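Local atomic coordinates of histidine-containing phosphotransfer protein 2 (PDB entry 1YVI), a protein that relays phosphoryl groups between cytokinin sensor histidine kinases and B-type response regulators in the multistep His-to-Asp phosphorelay of rice. Residues N59-A62 / T63-Q67. Sequence-based numbering, arbitrary orientation.
Sequences NEIA and TLLEQ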
ATOM      1  N   ASN A  59      -8.175   8.840   2.701  1.00 16.25           N
ATOM      2  CA  ASN A  59      -8.801  10.065   3.225  1.00 14.15           C
ATOM      3  C   ASN A  59     -10.014  10.464   2.429  1.00 13.43           C
ATOM      4  O   ASN A  59     -10.989  10.920   3.018  1.00 16.57           O
ATOM      5  CB  ASN A  59      -7.815  11.212   3.249  1.00 16.37           C
ATOM      6  CG  ASN A  59      -6.703  10.994   4.254  1.00 23.82           C
ATOM      7  OD1 ASN A  59      -6.883  10.306   5.249  1.00 27.46           O
ATOM      8  ND2 ASN A  59      -5.548  11.626   4.008  1.00 33.13           N
ATOM      9  N   GLU A  60     -10.019  10.260   1.105  1.00 12.30           N
ATOM     10  CA  GLU A  60     -11.244  10.552   0.311  1.00 12.38           C
ATOM     11  C   GLU A  60     -12.407   9.622   0.660  1.00 13.84           C
ATOM     12  O   GLU A  60     -13.575  10.040   0.671  1.00 13.23           O
ATOM     13  CB  GLU A  60     -11.022  10.466  -1.225  1.00 14.05           C
ATOM     14  CG  GLU A  60      -9.971  11.391  -1.771  1.00 17.97           C
ATOM     15  CD  GLU A  60     -10.403  12.844  -1.954  1.00 35.17           C
ATOM     16  OE1 GLU A  60     -11.538  13.211  -1.553  1.00 30.02           O
ATOM     17  OE2 GLU A  60      -9.577  13.625  -2.512  1.00 36.74           O
ATOM     18  N   ILE A  61     -12.110   8.341   0.812  1.00 13.45           N
ATOM     19  CA  ILE A  61     -13.129   7.405   1.276  1.00 12.15           C
ATOM     20  C   ILE A  61     -13.688   7.810   2.661  1.00 14.26           C
ATOM     21  O   ILE A  61     -14.915   7.858   2.833  1.00 12.51           O
ATOM     22  CB  ILE A  61     -12.579   5.985   1.361  1.00  9.31           C
ATOM     23  CG1 ILE A  61     -12.258   5.463  -0.083  1.00 12.85           C
ATOM     24  CG2 ILE A  61     -13.657   5.005   1.928  1.00 10.74           C
ATOM     25  CD1 ILE A  61     -11.298   4.219  -0.059  1.00  9.39           C
ATOM     26  N   ALA A  62     -12.799   8.095   3.625  1.00 14.84           N
ATOM     27  CA  ALA A  62     -13.240   8.585   4.960  1.00 14.40           C
ATOM     28  C   ALA A  62     -14.237   9.724   4.836  1.00 14.16           C
ATOM     29  O   ALA A  62     -15.305   9.704   5.482  1.00 16.96           O
ATOM     30  CB  ALA A  62     -12.036   8.964   5.860  1.00 12.31           C
ATOM     31  N   THR A  63     -13.931  10.701   4.005  1.00 15.45           N
ATOM     32  CA  THR A  63     -14.812  11.838   3.761  1.00 16.80           C
ATOM     33  C   THR A  63     -16.156  11.442   3.197  1.00 18.83           C
ATOM     34  O   THR A  63     -17.198  11.947   3.663  1.00 19.48           O
ATOM     35  CB  THR A  63     -14.146  12.899   2.843  1.00 17.68           C
ATOM     36  OG1 THR A  63     -13.001  13.377   3.513  1.00 21.94           O
ATOM     37  CG2 THR A  63     -15.074  14.067   2.520  1.00 20.49           C
ATOM     38  N   LEU A  64     -16.165  10.536   2.216  1.00 11.69           N
ATOM     39  CA  LEU A  64     -17.414  10.060   1.676  1.00 14.79           C
ATOM     40  C   LEU A  64     -18.267   9.401   2.755  1.00 17.56           C
ATOM     41  O   LEU A  64     -19.534   9.535   2.773  1.00 15.39           O
ATOM     42  CB  LEU A  64     -17.175   9.087   0.505  1.00 13.03           C
ATOM     43  CG  LEU A  64     -16.537   9.610  -0.802  1.00 13.73           C
ATOM     44  CD1 LEU A  64     -16.198   8.395  -1.683  1.00 14.15           C
ATOM     45  CD2 LEU A  64     -17.527  10.522  -1.515  1.00 15.07           C
ATOM     46  N   LEU A  65     -17.599   8.699   3.672  1.00 16.51           N
ATOM     47  CA  LEU A  65     -18.309   7.939   4.731  1.00 15.83           C
ATOM     48  C   LEU A  65     -18.798   8.797   5.897  1.00 19.69           C
ATOM     49  O   LEU A  65     -19.571   8.312   6.753  1.00 17.78           O
ATOM     50  CB  LEU A  65     -17.404   6.822   5.262  1.00 16.46           C
ATOM     51  CG  LEU A  65     -17.094   5.694   4.258  1.00 15.51           C
ATOM     52  CD1 LEU A  65     -16.081   4.688   4.881  1.00 15.90           C
ATOM     53  CD2 LEU A  65     -18.404   4.993   3.839  1.00 12.79           C
ATOM     54  N   GLU A  66     -18.353  10.050   5.917  1.00 17.71           N
ATOM     55  CA  GLU A  66     -18.806  11.111   6.852  1.00 21.61           C
ATOM     56  C   GLU A  66     -20.051  11.847   6.322  1.00 21.70           C
ATOM     57  O   GLU A  66     -20.625  12.635   7.040  1.00 20.87           O
ATOM     58  CB  GLU A  66     -17.645  12.109   7.119  1.00 21.24           C
ATOM     59  CG  GLU A  66     -16.519  11.444   7.982  1.00 24.13           C
ATOM     60  CD  GLU A  66     -15.141  12.162   8.008  1.00 32.94           C
ATOM     61  OE1 GLU A  66     -15.075  13.376   7.650  1.00 31.91           O
ATOM     62  OE2 GLU A  66     -14.111  11.476   8.412  1.00 34.44           O
ATOM     63  N   GLN A  67     -20.503  11.578   5.087  1.00 21.04           N
ATOM     64  CA  GLN A  67     -21.627  12.388   4.536  1.00 23.79           C
ATOM     65  C   GLN A  67     -22.999  11.939   5.064  1.00 21.35           C
ATOM     66  O   GLN A  67     -23.178  10.769   5.339  1.00 22.94           O
ATOM     67  CB  GLN A  67     -21.653  12.351   3.015  1.00 16.78           C
ATOM     68  CG  GLN A  67     -20.390  12.863   2.367  1.00 23.30           C
ATOM     69  CD  GLN A  67     -19.985  14.231   2.881  1.00 32.10           C
ATOM     70  OE1 GLN A  67     -20.729  15.208   2.721  1.00 28.60           O
ATOM     71  NE2 GLN A  67     -18.808  14.308   3.530  1.00 32.04           N
TER
HETATM   72  O   HOH W   1     -10.668  12.543   5.290  1.00 22.64           O
HETATM   73  O   HOH W   2     -11.191  14.478   1.360  1.00 42.28           O
HETATM   74  O   HOH W   3     -14.845   8.695   7.862  1.00 25.98           O
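I61 and L65, one helical turn apart, lie side by side and point the same way, the CG2 branch of I61 meeting CD1 of L65 at 3.8 Å. With chi1 at -67°, CG1 stands beside the backbone N of I61 and CG2 is anti to that N, beside the carbonyl carbon and turned toward L65. This buried flank is the tight part of the contact, and the backbone bond beneath it, L65 N to I61 O at 2.9 Å, meets the acceptor almost head-on, with a C=O...N angle of 163°. T63 N to N59 O and L64 N to E60 O continue the alpha-helical i to i+4 pattern. It then fades: E66 N reaches A62 O only by a weak bond with an N-H...O angle of 123°. As the helix runs out, T63 O accepts from E66 N and from the amide of Q67, which approach from opposite faces of its carbonyl plane; Q67 NE2 lies 2.9 Å from T63 O in a nearly straight bond.

The solvent side is looser and joined through water. One water donates to N59 O and another to E60 OE1, and both hydrogen-bond to T63 OG1. A third donates to A62 O and to E66 OE2, the latter at 2.9 Å, linking the carboxylate to the carbonyl one turn back.

In the helical HPt domain, I61 packs on Y78 and V79 of helix 72-89 and on L117 of helix 110-142, L65 touches C113, and R110 NH1 hydrogen-bonds to L65 O and Q67 O, tying the end of helix 42-65 to the start of helix 110-142.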